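Local atomic coordinates of lectin (Pleurotus ostreatus, PDB entry 6T1D), a protein that binds galactose-containing sugars such as melibiose at calcium sites, one in each of two beta-sandwich domains, as a mushroom lectin. Residues T24-Q29 against T267-H272; P273-F278 against P325-E330. One frame throughout, in Å; residues are numbered along the deposited sequence.

Contact 1 of 2, residues T24-Q29 against T267-H272. Unlike the reference sequence in segment 24-29: Arg-26 (reference Ser).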
# COMPACT_ATOMS: atom_id res chain seq x y z
N THR A 24 -19.17 10.97 6.80
CA THR A 24 -18.40 10.32 7.85
C THR A 24 -19.00 8.95 8.15
O THR A 24 -20.11 8.65 7.68
CB THR A 24 -18.39 11.20 9.10
OG1 THR A 24 -19.75 11.47 9.48
CG2 THR A 24 -17.68 12.51 8.82
N PRO A 25 -18.29 8.07 8.86
CA PRO A 25 -18.87 6.76 9.19
C PRO A 25 -20.20 6.91 9.91
O PRO A 25 -20.40 7.83 10.69
CB PRO A 25 -17.81 6.13 10.08
CG PRO A 25 -16.55 6.69 9.57
CD PRO A 25 -16.86 8.12 9.20
N ARG A 26 -21.12 5.99 9.60
CA ARG A 26 -22.48 6.07 10.13
C ARG A 26 -23.10 4.68 10.14
O ARG A 26 -22.54 3.71 9.62
CB ARG A 26 -23.34 7.05 9.33
CG ARG A 26 -23.35 6.77 7.86
CD ARG A 26 -24.32 7.66 7.13
NE ARG A 26 -23.79 8.06 5.84
CZ ARG A 26 -23.99 7.39 4.71
NH1 ARG A 26 -24.70 6.27 4.72
NH2 ARG A 26 -23.46 7.85 3.58
N GLN A 27 -24.28 4.60 10.75
CA GLN A 27 -25.04 3.37 10.77
C GLN A 27 -25.49 3.00 9.36
O GLN A 27 -25.90 3.86 8.57
CB GLN A 27 -26.23 3.54 11.70
CG GLN A 27 -27.23 2.42 11.74
CD GLN A 27 -28.19 2.57 12.90
OE1 GLN A 27 -27.98 1.96 13.96
NE2 GLN A 27 -29.24 3.36 12.73
N PHE A 28 -25.40 1.71 9.04
CA PHE A 28 -25.77 1.23 7.71
C PHE A 28 -27.24 1.49 7.42
O PHE A 28 -28.10 1.29 8.28
CB PHE A 28 -25.48 -0.27 7.58
CG PHE A 28 -26.01 -0.88 6.31
CD1 PHE A 28 -25.29 -0.79 5.13
CD2 PHE A 28 -27.23 -1.52 6.29
CE1 PHE A 28 -25.77 -1.32 3.96
CE2 PHE A 28 -27.72 -2.06 5.11
CZ PHE A 28 -26.98 -1.96 3.94
N GLN A 29 -27.52 1.94 6.20
CA GLN A 29 -28.86 2.30 5.77
C GLN A 29 -29.30 1.38 4.64
O GLN A 29 -28.69 1.40 3.56
CB GLN A 29 -28.84 3.76 5.32
CG GLN A 29 -30.11 4.34 4.77
CD GLN A 29 -29.92 5.80 4.42
OE1 GLN A 29 -28.90 6.40 4.78
NE2 GLN A 29 -30.89 6.38 3.71
N THR A 267 -21.72 1.74 7.30
CA THR A 267 -21.08 2.08 6.03
C THR A 267 -20.03 3.15 6.30
O THR A 267 -20.27 4.10 7.05
CB THR A 267 -22.07 2.60 4.96
OG1 THR A 267 -23.09 3.39 5.57
CG2 THR A 267 -22.72 1.46 4.15
N ILE A 268 -18.86 2.96 5.71
CA ILE A 268 -17.76 3.91 5.82
C ILE A 268 -17.53 4.52 4.44
O ILE A 268 -16.97 3.85 3.55
CB ILE A 268 -16.50 3.24 6.38
CG1 ILE A 268 -16.74 2.79 7.82
CG2 ILE A 268 -15.27 4.14 6.26
CD1 ILE A 268 -15.98 1.57 8.16
N PRO A 269 -17.99 5.75 4.20
CA PRO A 269 -17.97 6.33 2.85
C PRO A 269 -16.73 7.16 2.53
O PRO A 269 -16.65 7.69 1.42
CB PRO A 269 -19.21 7.21 2.87
CG PRO A 269 -19.26 7.71 4.28
CD PRO A 269 -18.71 6.61 5.15
N ASN A 270 -15.78 7.27 3.45
CA ASN A 270 -14.59 8.07 3.23
C ASN A 270 -13.31 7.25 3.37
O ASN A 270 -12.37 7.68 4.05
CB ASN A 270 -14.57 9.24 4.21
CG ASN A 270 -14.73 8.79 5.65
OD1 ASN A 270 -15.35 7.77 5.91
ND2 ASN A 270 -14.16 9.55 6.59
N LEU A 271 -13.27 6.06 2.78
CA LEU A 271 -12.02 5.30 2.81
C LEU A 271 -10.89 6.10 2.16
O LEU A 271 -11.09 6.81 1.18
CB LEU A 271 -12.16 3.97 2.07
CG LEU A 271 -12.97 2.86 2.72
CD1 LEU A 271 -12.81 1.61 1.88
CD2 LEU A 271 -12.57 2.62 4.16
N HIS A 272 -9.71 5.97 2.73
CA HIS A 272 -8.53 6.40 2.00
C HIS A 272 -8.38 5.54 0.75
O HIS A 272 -8.70 4.34 0.78
CB HIS A 272 -7.31 6.31 2.92
CG HIS A 272 -6.06 6.85 2.32
ND1 HIS A 272 -5.15 6.06 1.66
CD2 HIS A 272 -5.57 8.12 2.26
CE1 HIS A 272 -4.14 6.80 1.24
NE2 HIS A 272 -4.37 8.05 1.59
O HOH W 1 -25.57 3.68 4.47
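Arg-26 and Thr-267 form one antiparallel hydrogen-bonded pair. Arg-26 N gives its proton to Thr-267 O at 3.3 Å (N-H...O angle 160°). The return bond, Thr-267 N to Arg-26 O, is 3.2 Å long and more bent, at 141°. Packing is tightest round Thr-267, which is buried. Its methyl CG2 meets the Phe-28 ring at the edge, 3.6 Å from CD1. Phe-28 has CG anti to its backbone N (chi1 172°), which carries the ring beside this methyl. The Pro-269 ring lies against the backbone carbonyl of Thr-24, with CD 3.5 Å from Thr-24 O. Asn-270 OD1 sits 3.6 Å from Pro-25 CD; this buried oxygen has no polar partner in the model.

The loose side is that of Thr-24 and Gln-27, exposed residues whose side chains point away. At the Arg-26 end a water forms a bridge. Thr-267 OG1 shares a hydrogen bond with it (2.7 Å), and it accepts one from Gln-29 N at 3.1 Å. This water lies in the Arg-26 guanidinium plane at its edge, 2.7 Å from NH1. Strand 26-27 is the outer strand, within this chain, of an antiparallel sheet with 264-268, consistent with a link between the two beta-sandwich domains.

Contact 2 of 2, residues P273-F278 against P325-E330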
# COMPACT_ATOMS: atom_id res chain seq x y z
N PRO A 273 -7.97 6.11 -0.38
CA PRO A 273 -8.05 5.35 -1.64
C PRO A 273 -7.10 4.17 -1.77
O PRO A 273 -7.39 3.27 -2.58
CB PRO A 273 -7.79 6.42 -2.72
CG PRO A 273 -7.13 7.55 -2.00
CD PRO A 273 -7.71 7.54 -0.61
N THR A 274 -6.00 4.08 -1.00
CA THR A 274 -5.11 2.93 -1.20
C THR A 274 -4.82 2.16 0.10
O THR A 274 -4.52 0.96 0.03
CB THR A 274 -3.76 3.33 -1.83
OG1 THR A 274 -2.92 3.96 -0.85
CG2 THR A 274 -3.95 4.27 -2.96
N PHE A 275 -4.89 2.81 1.26
CA PHE A 275 -4.42 2.22 2.52
C PHE A 275 -5.43 2.52 3.61
O PHE A 275 -5.67 3.69 3.91
CB PHE A 275 -3.04 2.78 2.89
CG PHE A 275 -2.39 2.12 4.08
CD1 PHE A 275 -2.72 2.52 5.37
CD2 PHE A 275 -1.41 1.15 3.91
CE1 PHE A 275 -2.11 1.93 6.48
CE2 PHE A 275 -0.79 0.57 5.02
CZ PHE A 275 -1.14 0.97 6.30
N ASN A 276 -6.02 1.48 4.21
CA ASN A 276 -7.02 1.64 5.26
C ASN A 276 -6.81 0.60 6.34
O ASN A 276 -6.63 -0.58 6.03
CB ASN A 276 -8.44 1.48 4.74
CG ASN A 276 -8.78 2.47 3.66
OD1 ASN A 276 -9.13 3.63 3.94
ND2 ASN A 276 -8.70 2.02 2.41
N THR A 277 -6.89 1.03 7.61
CA THR A 277 -6.67 0.18 8.78
C THR A 277 -7.92 0.19 9.65
O THR A 277 -8.39 1.25 10.07
CB THR A 277 -5.47 0.66 9.60
OG1 THR A 277 -4.26 0.24 8.98
CG2 THR A 277 -5.54 0.12 11.02
N PHE A 278 -8.49 -0.99 9.90
CA PHE A 278 -9.63 -1.14 10.80
C PHE A 278 -9.12 -1.65 12.14
O PHE A 278 -8.29 -2.56 12.18
CB PHE A 278 -10.66 -2.11 10.23
CG PHE A 278 -11.05 -1.82 8.80
CD1 PHE A 278 -10.27 -2.30 7.75
CD2 PHE A 278 -12.20 -1.10 8.49
CE1 PHE A 278 -10.61 -2.05 6.42
CE2 PHE A 278 -12.54 -0.87 7.17
CZ PHE A 278 -11.75 -1.35 6.13
N PRO A 325 -4.38 4.29 15.29
CA PRO A 325 -3.86 4.97 14.08
C PRO A 325 -3.47 3.99 12.99
O PRO A 325 -3.16 2.82 13.27
CB PRO A 325 -2.63 5.73 14.61
CG PRO A 325 -3.00 6.14 15.91
CD PRO A 325 -3.79 4.94 16.48
N PRO A 326 -3.48 4.45 11.71
CA PRO A 326 -3.20 3.54 10.59
C PRO A 326 -1.80 2.95 10.60
O PRO A 326 -1.63 1.73 10.56
CB PRO A 326 -3.40 4.44 9.36
CG PRO A 326 -4.22 5.61 9.85
CD PRO A 326 -3.80 5.81 11.26
N LEU A 327 -0.79 3.81 10.64
CA LEU A 327 0.59 3.36 10.69
C LEU A 327 1.05 3.35 12.14
O LEU A 327 1.13 4.41 12.77
CB LEU A 327 1.51 4.23 9.85
CG LEU A 327 1.40 4.14 8.35
CD1 LEU A 327 2.61 4.82 7.75
CD2 LEU A 327 1.43 2.67 8.05
N ILE A 328 1.34 2.16 12.65
CA ILE A 328 2.02 1.99 13.92
C ILE A 328 2.92 0.78 13.74
O ILE A 328 2.77 0.00 12.80
CB ILE A 328 1.08 1.78 15.11
CG1 ILE A 328 0.37 0.44 15.01
CG2 ILE A 328 0.04 2.89 15.20
CD1 ILE A 328 -0.41 0.10 16.25
N ASP A 329 3.88 0.64 14.65
CA ASP A 329 4.79 -0.50 14.65
C ASP A 329 4.09 -1.70 15.26
O ASP A 329 3.87 -1.75 16.47
CB ASP A 329 6.07 -0.15 15.41
CG ASP A 329 7.12 -1.24 15.33
OD1 ASP A 329 6.81 -2.35 14.81
OD2 ASP A 329 8.25 -0.98 15.79
N GLU A 330 3.71 -2.67 14.42
CA GLU A 330 3.00 -3.85 14.91
C GLU A 330 3.94 -4.92 15.47
O GLU A 330 3.66 -6.12 15.34
CB GLU A 330 2.13 -4.43 13.79
CG GLU A 330 0.87 -3.62 13.51
CD GLU A 330 0.09 -4.13 12.32
OE1 GLU A 330 0.66 -4.88 11.50
OE2 GLU A 330 -1.11 -3.78 12.19
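The Phe-275 ring reaches across to Pro-326 and Leu-327 with its outer end. The CE1 corner meets Pro-326 CB at 4.0 Å, and this CB lies at the ring edge, near its plane. Leu-327 comes in obliquely. Its methyl CD2 is 3.5 Å from Phe-275 CZ and 3.9 Å from CE1. Phe-275 has CG anti to the backbone N (chi1 -173°), and this extends the ring toward the 325-330 loop. The leucine uses one branch, CD2; in its case CG stands opposite the carbonyl carbon (chi1 -71°).

Thr-277, two residues on, points toward the same loop. Phe-275 and Thr-277 therefore lie on one side of the chain, while Asn-276 between them turns away. This alternation is that of an extended beta chain entering strand 276-284. The strand belongs to an antiparallel sheet of a beta-sandwich, and the loop 325-330 lies before strand 334-341 of the same sheet.

Thr-277 brings OG1 to Pro-326 O, at best a weak hydrogen bond at 3.4 Å. The main partner of this hydroxyl is Thr-224 OG1 on strand 217-225. Thr-277 CB packs on Pro-326 CA at 3.8 Å. Arg-222 grips two successive carbonyls of the loop, Pro-325 O through NH1 and Pro-326 O through NH2, and its NE pairs with Glu-330 in a salt bridge. At the subunit interface the Phe-275 ring meets Phe-275 of the second subunit, with planes at about 40°, and also packs on Leu-327 of that subunit.

From the N terminus, residues 24-29 come first. Contact 1 joins them to 267-272, closing a span of 237 residues that runs through the whole first sandwich and much of the second. The chain then continues directly into 273-278. Contact 2 joins this piece to 325-330 and closes a shorter span of 46 residues. The two closures are in series and neither crosses the other. Their centres are about 17 Å apart, and they touch where Leu-271 C lies 3.5 Å from Asn-276 OD1. Contact 1 ties the N-terminal part to one sheet of the second domain. Contact 2 ties strand 276-284 of another sheet to a loop near the second subunit.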